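Local structure of regulatory protein of LacI family (Chloroflexus aggregans, 3BBL) at residues Ser237-Pro242 with Pro272-Arg277; Ala111-Ala116 with Asn141-Gly146; Asp106-Ala111 with His267-Pro272. The protein probably regulates transcription as a DNA-binding LacI-family repressor or activator, with a periplasmic-binding-protein-like domain that is likely to sense a small effector molecule. One frame throughout, in Å; residues are numbered along the deposited sequence.

Contact 1: Ser237-Pro242 with Pro272-Arg277. With EDO (1,2-ethanediol), chain C.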
# COMPACT_ATOMS: atom_id res chain seq x y z
N SER A 237 9.56 -1.51 -15.51
CA SER A 237 8.49 -1.16 -16.43
C SER A 237 7.31 -2.04 -16.01
O SER A 237 7.50 -3.20 -15.63
CB SER A 237 8.89 -1.47 -17.87
OG SER A 237 9.68 -0.43 -18.39
N SER A 238 6.11 -1.48 -16.05
CA SER A 238 4.94 -2.22 -15.61
C SER A 238 3.65 -1.70 -16.22
O SER A 238 3.62 -0.59 -16.75
CB SER A 238 4.84 -2.12 -14.08
OG SER A 238 3.84 -2.97 -13.57
N VAL A 239 2.60 -2.50 -16.13
CA VAL A 239 1.29 -2.12 -16.64
C VAL A 239 0.51 -1.45 -15.51
O VAL A 239 0.26 -2.06 -14.47
CB VAL A 239 0.49 -3.33 -17.13
CG1 VAL A 239 -0.86 -2.87 -17.67
CG2 VAL A 239 1.27 -4.07 -18.21
N ARG A 240 0.12 -0.20 -15.72
CA ARG A 240 -0.64 0.55 -14.72
C ARG A 240 -2.13 0.47 -15.03
O ARG A 240 -2.55 0.60 -16.18
CB ARG A 240 -0.22 2.01 -14.70
CG ARG A 240 -0.96 2.85 -13.69
CD ARG A 240 -0.55 4.30 -13.82
NE ARG A 240 0.86 4.47 -13.52
CZ ARG A 240 1.58 5.53 -13.88
NH1 ARG A 240 1.02 6.52 -14.55
NH2 ARG A 240 2.86 5.60 -13.55
N GLN A 241 -2.92 0.25 -13.98
CA GLN A 241 -4.37 0.18 -14.11
C GLN A 241 -4.96 1.44 -13.49
O GLN A 241 -4.46 1.92 -12.48
CB GLN A 241 -4.92 -1.06 -13.40
CG GLN A 241 -4.42 -2.39 -13.94
CD GLN A 241 -5.19 -3.57 -13.40
OE1 GLN A 241 -5.30 -3.74 -12.19
NE2 GLN A 241 -5.72 -4.39 -14.29
N PRO A 242 -6.03 1.99 -14.09
CA PRO A 242 -6.66 3.20 -13.55
C PRO A 242 -7.62 2.85 -12.41
O PRO A 242 -8.84 2.89 -12.56
CB PRO A 242 -7.36 3.76 -14.78
CG PRO A 242 -7.84 2.52 -15.46
CD PRO A 242 -6.66 1.58 -15.36
N PRO A 272 -5.85 -0.16 -19.49
CA PRO A 272 -4.67 0.11 -18.67
C PRO A 272 -3.62 0.82 -19.53
O PRO A 272 -3.81 0.98 -20.73
CB PRO A 272 -4.23 -1.29 -18.25
CG PRO A 272 -4.55 -2.10 -19.47
CD PRO A 272 -5.93 -1.59 -19.85
N SER A 273 -2.53 1.24 -18.91
CA SER A 273 -1.46 1.92 -19.64
C SER A 273 -0.14 1.23 -19.38
O SER A 273 0.15 0.83 -18.26
CB SER A 273 -1.34 3.38 -19.18
OG SER A 273 -2.42 4.15 -19.66
N LEU A 274 0.67 1.10 -20.42
CA LEU A 274 1.98 0.48 -20.28
C LEU A 274 2.94 1.58 -19.85
O LEU A 274 2.98 2.63 -20.46
CB LEU A 274 2.44 -0.13 -21.61
CG LEU A 274 3.85 -0.72 -21.63
CD1 LEU A 274 3.96 -1.85 -20.62
CD2 LEU A 274 4.18 -1.22 -23.03
N ILE A 275 3.69 1.34 -18.78
CA ILE A 275 4.65 2.32 -18.30
C ILE A 275 6.07 1.82 -18.54
O ILE A 275 6.54 0.91 -17.85
CB ILE A 275 4.48 2.59 -16.79
CG1 ILE A 275 3.01 2.85 -16.46
CG2 ILE A 275 5.33 3.77 -16.38
CD1 ILE A 275 2.40 4.00 -17.24
N ILE A 276 6.73 2.40 -19.53
CA ILE A 276 8.11 2.02 -19.86
C ILE A 276 9.09 2.94 -19.14
O ILE A 276 9.06 4.16 -19.31
CB ILE A 276 8.37 2.13 -21.37
CG1 ILE A 276 7.42 1.20 -22.13
CG2 ILE A 276 9.82 1.75 -21.68
CD1 ILE A 276 7.63 -0.27 -21.83
N ARG A 277 9.97 2.34 -18.35
CA ARG A 277 10.94 3.11 -17.60
C ARG A 277 12.37 2.82 -18.04
O ARG A 277 12.73 1.67 -18.31
CB ARG A 277 10.78 2.82 -16.10
CG ARG A 277 9.43 3.17 -15.53
CD ARG A 277 9.45 3.12 -14.01
NE ARG A 277 8.26 3.74 -13.42
CZ ARG A 277 7.12 3.11 -13.13
NH1 ARG A 277 7.00 1.81 -13.35
NH2 ARG A 277 6.11 3.79 -12.62
C1 EDO C . 13.82 -4.03 -17.43
O1 EDO C . 13.37 -4.63 -18.66
C2 EDO C . 12.92 -2.85 -17.04
O2 EDO C . 11.82 -3.30 -16.26

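Contact 2: Ala111-Ala116 with Asn141-Gly146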
# COMPACT_ATOMS: atom_id res chain seq x y z
N ALA A 111 -5.72 -6.47 -22.80
CA ALA A 111 -5.12 -5.38 -23.55
C ALA A 111 -3.80 -4.93 -22.91
O ALA A 111 -2.87 -4.50 -23.61
CB ALA A 111 -6.08 -4.21 -23.65
N GLY A 112 -3.72 -5.04 -21.59
CA GLY A 112 -2.53 -4.64 -20.87
C GLY A 112 -1.32 -5.48 -21.24
O GLY A 112 -0.28 -4.94 -21.62
N THR A 113 -1.44 -6.79 -21.12
CA THR A 113 -0.34 -7.69 -21.44
C THR A 113 -0.05 -7.70 -22.94
O THR A 113 1.10 -7.76 -23.35
CB THR A 113 -0.66 -9.11 -20.99
OG1 THR A 113 -1.93 -9.51 -21.50
CG2 THR A 113 -0.71 -9.18 -19.48
N ARG A 114 -1.09 -7.63 -23.77
CA ARG A 114 -0.87 -7.62 -25.21
C ARG A 114 0.05 -6.46 -25.57
O ARG A 114 1.04 -6.62 -26.31
CB ARG A 114 -2.20 -7.48 -25.96
CG ARG A 114 -2.04 -7.42 -27.48
CD ARG A 114 -3.39 -7.49 -28.19
NE ARG A 114 -4.25 -6.37 -27.82
CZ ARG A 114 -5.47 -6.49 -27.28
NH1 ARG A 114 -6.00 -7.70 -27.04
NH2 ARG A 114 -6.15 -5.40 -26.95
N GLN A 115 -0.26 -5.29 -25.03
CA GLN A 115 0.52 -4.09 -25.28
C GLN A 115 1.96 -4.27 -24.79
O GLN A 115 2.91 -3.90 -25.48
CB GLN A 115 -0.13 -2.92 -24.57
CG GLN A 115 0.21 -1.56 -25.12
CD GLN A 115 -0.44 -0.46 -24.32
OE1 GLN A 115 -1.59 -0.58 -23.89
NE2 GLN A 115 0.29 0.64 -24.11
N ALA A 116 2.11 -4.85 -23.61
CA ALA A 116 3.44 -5.07 -23.06
C ALA A 116 4.23 -5.99 -23.99
O ALA A 116 5.37 -5.69 -24.34
CB ALA A 116 3.34 -5.69 -21.66
N ASN A 141 -6.30 -15.49 -16.38
CA ASN A 141 -6.56 -15.90 -17.75
C ASN A 141 -6.69 -14.70 -18.67
O ASN A 141 -6.26 -14.75 -19.81
CB ASN A 141 -7.83 -16.75 -17.82
CG ASN A 141 -7.71 -18.02 -17.03
OD1 ASN A 141 -6.63 -18.59 -16.92
ND2 ASN A 141 -8.83 -18.47 -16.47
N ASP A 142 -7.27 -13.61 -18.17
CA ASP A 142 -7.41 -12.42 -19.01
C ASP A 142 -6.03 -11.90 -19.39
O ASP A 142 -5.75 -11.65 -20.56
CB ASP A 142 -8.17 -11.32 -18.28
CG ASP A 142 -9.67 -11.50 -18.35
OD1 ASP A 142 -10.23 -12.18 -17.46
OD2 ASP A 142 -10.28 -10.98 -19.29
N ARG A 143 -5.18 -11.75 -18.38
CA ARG A 143 -3.84 -11.25 -18.60
C ARG A 143 -2.99 -12.20 -19.45
O ARG A 143 -2.23 -11.76 -20.31
CB ARG A 143 -3.17 -10.98 -17.26
CG ARG A 143 -3.87 -9.86 -16.49
CD ARG A 143 -3.24 -9.62 -15.13
NE ARG A 143 -3.94 -8.58 -14.40
CZ ARG A 143 -3.65 -8.22 -13.16
NH1 ARG A 143 -2.67 -8.80 -12.49
NH2 ARG A 143 -4.36 -7.27 -12.58
N LEU A 144 -3.14 -13.50 -19.23
CA LEU A 144 -2.39 -14.47 -20.01
C LEU A 144 -2.84 -14.43 -21.47
O LEU A 144 -2.02 -14.58 -22.38
CB LEU A 144 -2.59 -15.88 -19.45
CG LEU A 144 -1.93 -17.00 -20.25
CD1 LEU A 144 -0.46 -16.72 -20.46
CD2 LEU A 144 -2.13 -18.32 -19.52
N GLN A 145 -4.13 -14.20 -21.68
CA GLN A 145 -4.71 -14.15 -23.02
C GLN A 145 -4.03 -13.10 -23.89
O GLN A 145 -3.76 -13.34 -25.07
CB GLN A 145 -6.22 -13.88 -22.92
CG GLN A 145 -6.99 -13.96 -24.23
CD GLN A 145 -6.77 -15.27 -24.97
OE1 GLN A 145 -6.84 -16.36 -24.39
NE2 GLN A 145 -6.50 -15.17 -26.27
N GLY A 146 -3.76 -11.93 -23.31
CA GLY A 146 -3.11 -10.86 -24.06
C GLY A 146 -1.75 -11.28 -24.59
O GLY A 146 -1.35 -10.91 -25.69

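Contact 3: Asp106-Ala111 with His267-Pro272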
# COMPACT_ATOMS: atom_id res chain seq x y z
N ASP A 106 -14.49 -2.94 -15.00
CA ASP A 106 -13.29 -3.75 -15.00
C ASP A 106 -12.19 -3.16 -15.84
O ASP A 106 -12.42 -2.30 -16.69
CB ASP A 106 -13.61 -5.16 -15.51
CG ASP A 106 -12.59 -6.19 -15.04
OD1 ASP A 106 -11.57 -5.79 -14.45
OD2 ASP A 106 -12.80 -7.39 -15.27
N ILE A 107 -10.97 -3.62 -15.59
CA ILE A 107 -9.81 -3.17 -16.34
C ILE A 107 -9.55 -4.23 -17.41
O ILE A 107 -9.66 -5.42 -17.15
CB ILE A 107 -8.57 -3.07 -15.42
CG1 ILE A 107 -8.90 -2.26 -14.17
CG2 ILE A 107 -7.41 -2.45 -16.18
CD1 ILE A 107 -9.42 -0.85 -14.44
N ASP A 108 -9.23 -3.79 -18.62
CA ASP A 108 -8.96 -4.71 -19.72
C ASP A 108 -7.57 -5.33 -19.53
O ASP A 108 -6.59 -4.87 -20.11
CB ASP A 108 -9.03 -3.97 -21.06
CG ASP A 108 -9.03 -4.92 -22.26
OD1 ASP A 108 -8.60 -6.08 -22.11
OD2 ASP A 108 -9.45 -4.48 -23.35
N GLY A 109 -7.49 -6.37 -18.70
CA GLY A 109 -6.22 -7.03 -18.45
C GLY A 109 -5.56 -7.52 -19.73
O GLY A 109 -4.37 -7.31 -19.95
N THR A 110 -6.34 -8.18 -20.57
CA THR A 110 -5.85 -8.70 -21.84
C THR A 110 -5.10 -7.63 -22.64
O THR A 110 -3.98 -7.86 -23.10
CB THR A 110 -7.02 -9.27 -22.68
OG1 THR A 110 -7.61 -10.36 -21.98
CG2 THR A 110 -6.54 -9.76 -24.05
N ALA A 111 -5.72 -6.47 -22.80
CA ALA A 111 -5.12 -5.38 -23.55
C ALA A 111 -3.80 -4.93 -22.91
O ALA A 111 -2.87 -4.50 -23.61
CB ALA A 111 -6.08 -4.21 -23.65
N HIS A 267 -21.92 -1.97 -18.33
CA HIS A 267 -20.65 -2.69 -18.41
C HIS A 267 -19.58 -1.66 -18.79
O HIS A 267 -19.53 -1.20 -19.92
CB HIS A 267 -20.69 -3.77 -19.49
CG HIS A 267 -21.58 -4.93 -19.15
ND1 HIS A 267 -21.83 -5.96 -20.04
CD2 HIS A 267 -22.26 -5.24 -18.02
CE1 HIS A 267 -22.63 -6.85 -19.47
NE2 HIS A 267 -22.90 -6.43 -18.24
N ILE A 268 -18.74 -1.30 -17.83
CA ILE A 268 -17.70 -0.32 -18.10
C ILE A 268 -16.32 -0.96 -18.08
O ILE A 268 -15.86 -1.46 -17.05
CB ILE A 268 -17.77 0.84 -17.08
CG1 ILE A 268 -19.14 1.51 -17.18
CG2 ILE A 268 -16.68 1.85 -17.37
CD1 ILE A 268 -19.39 2.56 -16.13
N LEU A 269 -15.68 -0.96 -19.25
CA LEU A 269 -14.35 -1.54 -19.41
C LEU A 269 -13.31 -0.45 -19.61
O LEU A 269 -13.34 0.27 -20.60
CB LEU A 269 -14.33 -2.49 -20.61
CG LEU A 269 -13.00 -3.19 -20.88
CD1 LEU A 269 -12.65 -4.11 -19.72
CD2 LEU A 269 -13.09 -3.97 -22.18
N LEU A 270 -12.39 -0.33 -18.66
CA LEU A 270 -11.34 0.67 -18.72
C LEU A 270 -10.04 0.08 -19.25
O LEU A 270 -9.74 -1.09 -19.02
CB LEU A 270 -11.11 1.27 -17.33
CG LEU A 270 -12.34 1.86 -16.64
CD1 LEU A 270 -11.96 2.36 -15.27
CD2 LEU A 270 -12.91 2.99 -17.48
N GLN A 271 -9.26 0.89 -19.95
CA GLN A 271 -8.00 0.45 -20.51
C GLN A 271 -6.80 0.78 -19.62
O GLN A 271 -6.73 1.87 -19.04
CB GLN A 271 -7.78 1.08 -21.89
CG GLN A 271 -8.78 0.65 -22.94
CD GLN A 271 -8.86 -0.86 -23.08
OE1 GLN A 271 -9.91 -1.46 -22.82
NE2 GLN A 271 -7.76 -1.48 -23.48
N PRO A 272 -5.85 -0.16 -19.49
CA PRO A 272 -4.67 0.11 -18.67
C PRO A 272 -3.62 0.82 -19.53
O PRO A 272 -3.81 0.98 -20.73
CB PRO A 272 -4.23 -1.29 -18.25
CG PRO A 272 -4.55 -2.10 -19.47
CD PRO A 272 -5.93 -1.59 -19.85

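Contact 1: Ser237-Pro242 with Pro272-Arg277
Ser-237 OG accepts the backbone N-H of Arg-277 at 2.8 Å, in a nearly straight bond (168° at the hydrogen). The hydroxyl is placed for this by a chi1 of -82°, which sets OG opposite the carbonyl carbon. The backbone N of Ser-237 points elsewhere, to O2 of an ethanediol, probably from the crystallisation liquor, 3.0 Å away. With an alanine at this place the Arg-277 N-H would lose its acceptor, and the chain just past strand 273-275 would probably be less firmly held. Ser-238 and Ile-275 form an antiparallel hydrogen-bonded pair, with Ser-238 N to Ile-275 O at 3.0 Å and Ile-275 N to Ser-238 O at 2.8 Å. Ser-238 OG is hydrogen-bonded to Asp-197 OD1 and to the backbone N of Asp-225. Val-239 faces the other side of the sheet. Its CG1 lies beside Pro-272 CB at 3.8 Å, and the two side chains run alongside one another. Arg-240 pairs with Ser-273, and Arg-240 N reaches Ser-273 O at 2.7 Å. The Arg-240 chain bends at chi3 (-63°) and lays its guanidinium over Ile-275, whose CD1 sits 3.8 Å above the centre of the plane. CG2 of the same isoleucine covers a face of the Arg-277 guanidinium. Asp-225 forms a salt bridge with each arginine, so the two gather round one carboxylate; Arg-277 also bonds Leu-236 O. Pro-242 CD then rests on Pro-272 CA, just before helix 243-258. Strand 237-240 thus lies between strands 219-223 and 267-275, while Leu-274 packs on helix 109-123.

Contact 2: Ala111-Ala116 with Asn141-Gly146
Thr-113 carries the contact with Arg-143 and Gly-146. Its CB already lies 3.2 Å from Arg-143 O. From there OG1 is turned between the backbone N and the carbonyl carbon (chi1 52°) and gives a hydrogen bond to Arg-143 O at 2.6 Å. The hydroxyl approaches in the carbonyl plane, on a lone pair. Thr-110 O, in the same helix, is a second acceptor, so the one proton is probably shared. OG1 also lies 3.1 Å from Gly-146 CA, at about a right angle to the bond. CG2 lies 3.1 Å from Arg-143 O and 3.8 Å from Arg-143 CB. The long Arg-143 chain runs on past Thr-113 at about a right angle.

Gly-146 lets the helices come this close. A beta carbon there would point at the threonine and fall 2.0 Å from Thr-113 OG1. Next along, Arg-114 CA makes a CA-H...O contact with Gly-146 O at 3.4 Å, while the Arg-114 guanidinium goes on to a salt bridge with Glu-149.

The short axes pass 6.9 Å apart at 30°, running roughly parallel. Such close glycine-mediated helix packing joins two successive helices, linked through strand 128-132, in the Rossmann-like alpha/beta layering of the periplasmic-binding-protein fold.

Contact 3: Asp106-Ala111 with His267-Pro272
Three backbone hydrogen bonds hold strand 104-107 and the residue after it parallel to strand 267-275. Asp-106 N gives to Ile-268 O at 2.9 Å. Leu-270 N gives to Asp-106 O at 2.8 Å. Asp-108 N gives to Leu-270 O, also at 2.8 Å, and this donor meets the oxygen almost head-on, with a C=O...N angle of 176°. Leu-270 is therefore gripped through both its N-H and its carbonyl.

Asp-108 follows the strand and is the N-cap of helix 109-123. Its CG lies anti to the backbone N (chi1 -169°), and OD1 caps the helix by accepting from Ala-111 N at 3.0 Å. The donor comes from well above the carboxylate plane. Around the same residue the backbone makes an inverse gamma turn. The Gln-271 side chain runs along that of Asp-108, with its amide nearly perpendicular to the carboxylate.

Packing fills in around the ladder. Leu-269 CD1 lies 3.5 Å from Asp-106 O, and the leucine covers the start of the turn. On the other face, Ile-107 CD1 meets Leu-270 CB at 4.0 Å. Ile-107 CG2 reaches Pro-272 CB, likewise at 4.0 Å, where the two side chains pass with opposing senses. Pro-272 CD sits 3.4 Å from Asp-108 O. Beyond the two segments, Gln-241 and Pro-242 also touch Ile-107.

The buried Asp-106 carboxylate forms salt bridges through OD2 with Arg-95 and Arg-138, which would probably keep it negatively charged. The three bonds that pair the strands are all made by main-chain atoms. The pairing of the strands thus rests on backbone geometry, while the Asp-108 cap probably helps define where the helix begins.

In the fold
From the N terminus, the chain enters contact 3 at 106-111 and runs straight into contact 2 at 111-116, sharing Ala-111. Contact 2 closes first, at 141-146, wholly within the long loop of contact 3. Contact 1 then opens at 237-242, before contact 3 closes at 267-272, so these two cross. Contact 1 closes last, at 272-277, sharing Pro-272 with contact 3. Strand 267-275 thus pairs first with strand 104-107 and then with strand 237-240. As in other LacI-family proteins, these three strands probably mark the crossovers between the two subdomains. Gly-112 touches Pro-272, bringing helix 109-123 of contact 2 against that crossover region.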